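Local coordinates for protein LbaCas13a (C2c2) (Lachnospiraceae bacterium, PDB 5W1I) that probably acts as a type VI CRISPR effector, an RNA-guided ribonuclease that binds a crRNA and uses it to recognise and cleave single-stranded RNA, at residues B[1307-1312]-B[1320-1325]. Sequence-based numbering, arbitrary orientation.
With nucleotides of chain A.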
# COMPACT_ATOMS: atom_id res chain seq x y z
N LYS B 1307 -14.56 -23.27 3.32
CA LYS B 1307 -15.33 -23.43 4.55
C LYS B 1307 -14.84 -22.44 5.60
O LYS B 1307 -13.65 -22.10 5.65
CB LYS B 1307 -15.24 -24.85 5.10
CG LYS B 1307 -15.92 -25.92 4.25
CD LYS B 1307 -17.42 -25.69 4.19
CE LYS B 1307 -18.11 -26.80 3.41
NZ LYS B 1307 -17.55 -26.94 2.04
N LYS B 1308 -15.77 -22.00 6.44
CA LYS B 1308 -15.45 -21.14 7.58
C LYS B 1308 -16.41 -21.45 8.71
O LYS B 1308 -17.53 -21.93 8.48
CB LYS B 1308 -15.54 -19.65 7.22
CG LYS B 1308 -16.96 -19.16 6.99
CD LYS B 1308 -17.01 -17.66 6.73
CE LYS B 1308 -18.39 -17.25 6.22
NZ LYS B 1308 -18.55 -15.77 6.17
N MET B 1309 -15.97 -21.18 9.93
CA MET B 1309 -16.78 -21.41 11.12
C MET B 1309 -17.47 -20.11 11.54
O MET B 1309 -16.92 -19.02 11.38
CB MET B 1309 -15.93 -21.95 12.27
CG MET B 1309 -15.29 -23.31 11.99
SD MET B 1309 -16.49 -24.56 11.48
CE MET B 1309 -17.42 -24.77 13.00
N ILE B 1310 -18.68 -20.25 12.08
CA ILE B 1310 -19.44 -19.13 12.62
C ILE B 1310 -19.54 -19.33 14.12
O ILE B 1310 -20.30 -20.19 14.60
CB ILE B 1310 -20.83 -19.02 11.98
CG1 ILE B 1310 -20.71 -18.78 10.47
CG2 ILE B 1310 -21.63 -17.90 12.64
CD1 ILE B 1310 -22.02 -18.38 9.83
N GLY B 1311 -18.78 -18.54 14.87
CA GLY B 1311 -18.75 -18.66 16.31
C GLY B 1311 -17.67 -19.62 16.79
O GLY B 1311 -17.08 -20.38 16.02
N ILE B 1312 -17.41 -19.56 18.09
CA ILE B 1312 -16.41 -20.40 18.73
C ILE B 1312 -17.12 -21.28 19.75
O ILE B 1312 -18.05 -20.83 20.43
CB ILE B 1312 -15.30 -19.56 19.40
CG1 ILE B 1312 -14.69 -18.58 18.40
CG2 ILE B 1312 -14.22 -20.45 19.98
CD1 ILE B 1312 -14.02 -19.25 17.22
N ALA B 1320 -20.58 -23.52 17.34
CA ALA B 1320 -19.85 -23.24 16.11
C ALA B 1320 -20.38 -24.09 14.97
O ALA B 1320 -20.30 -25.33 15.01
CB ALA B 1320 -18.36 -23.48 16.31
N LYS B 1321 -20.91 -23.43 13.94
CA LYS B 1321 -21.42 -24.08 12.74
C LYS B 1321 -20.55 -23.71 11.54
O LYS B 1321 -19.91 -22.66 11.52
CB LYS B 1321 -22.88 -23.69 12.48
CG LYS B 1321 -23.82 -24.08 13.61
CD LYS B 1321 -23.72 -25.56 13.93
CE LYS B 1321 -24.48 -25.92 15.19
NZ LYS B 1321 -25.94 -25.65 15.07
N GLU B 1322 -20.55 -24.59 10.54
CA GLU B 1322 -19.75 -24.42 9.35
C GLU B 1322 -20.58 -23.82 8.22
O GLU B 1322 -21.79 -24.05 8.12
CB GLU B 1322 -19.14 -25.76 8.91
CG GLU B 1322 -17.92 -25.64 8.03
CD GLU B 1322 -17.34 -26.98 7.64
OE1 GLU B 1322 -18.07 -27.80 7.05
OE2 GLU B 1322 -16.15 -27.22 7.93
N LYS B 1323 -19.91 -23.06 7.35
CA LYS B 1323 -20.58 -22.34 6.27
C LYS B 1323 -19.59 -22.15 5.14
O LYS B 1323 -18.37 -22.14 5.36
CB LYS B 1323 -21.13 -21.00 6.78
CG LYS B 1323 -21.35 -19.93 5.72
CD LYS B 1323 -21.88 -18.64 6.31
CE LYS B 1323 -22.83 -17.94 5.34
NZ LYS B 1323 -23.15 -16.55 5.77
N GLU B 1324 -20.11 -22.02 3.92
CA GLU B 1324 -19.26 -21.76 2.77
C GLU B 1324 -18.47 -20.47 2.97
O GLU B 1324 -18.92 -19.53 3.62
CB GLU B 1324 -20.09 -21.66 1.49
CG GLU B 1324 -20.93 -22.88 1.18
CD GLU B 1324 -22.39 -22.69 1.57
OE1 GLU B 1324 -22.65 -22.04 2.61
OE2 GLU B 1324 -23.27 -23.20 0.85
N CYS B 1325 -17.27 -20.43 2.39
CA CYS B 1325 -16.37 -19.29 2.53
C CYS B 1325 -15.68 -19.04 1.20
O CYS B 1325 -15.48 -19.96 0.40
CB CYS B 1325 -15.33 -19.53 3.63
SG CYS B 1325 -14.18 -18.16 3.91
O5' A A 1 -23.90 -15.08 3.83
C5' A A 1 -23.19 -14.62 2.69
C4' A A 1 -21.72 -14.96 2.78
O4' A A 1 -21.56 -16.40 2.87
C3' A A 1 -20.88 -14.56 1.58
O3' A A 1 -20.49 -13.20 1.60
C2' A A 1 -19.71 -15.53 1.67
O2' A A 1 -18.79 -15.11 2.67
C1' A A 1 -20.40 -16.80 2.17
N9 A A 1 -20.82 -17.68 1.07
C8 A A 1 -22.11 -18.04 0.75
N7 A A 1 -22.20 -18.85 -0.28
C5 A A 1 -20.89 -19.03 -0.67
C6 A A 1 -20.31 -19.79 -1.71
N6 A A 1 -21.02 -20.52 -2.57
N1 A A 1 -18.97 -19.76 -1.83
C2 A A 1 -18.26 -19.03 -0.96
N3 A A 1 -18.68 -18.28 0.05
C4 A A 1 -20.02 -18.32 0.15
O HOH W 1 -21.17 -15.05 6.58
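The loop end of an antiparallel beta hairpin, formed by strands 1297-1310 and 1321-1330, contacts nucleotide A1 of chain A. Two hydrogen-bonded pairs set the register. In one, K1308 N donates to K1323 O at 2.8 Å and receives a return bond from K1323 N; in the other, I1310 N meets K1321 O at 2.8 Å, while K1321 N to I1310 O is weak. K1308, I1310 and K1323 share a face. There the lysines run side by side in the same direction, K1308 CE 3.8 Å from K1323 CD, and I1310 CD1 packs on the same methylene at 3.5 Å, roughly at right angles to the K1308 approach. With CG set anti to its backbone N (chi1 157°), K1323 sends NZ to O5' of A1 of chain A in a hydrogen bond whose modelled 2.5 Å is doubtfully short. E1324 CB lies 3.5 Å from C5 of the A1 base. The two ammonium groups stand 4.7 Å apart, NZ to NZ, and both donate to one bridging water. K1308 NZ also forms salt bridges with E1238 and D1271, the latter on helix 1262-1273. On the other face, the bent M1309 chain brings SD over E1322 CB and lays CE against A1320 CB at 3.7 Å. Beyond it, the E1322 side chain crosses that of K1307 at about a right angle, its carboxylate lying against the lysine methylenes rather than bonding NZ. Around K1308, two carboxylates and the shared water probably offset the nearness of two like charges beside the RNA.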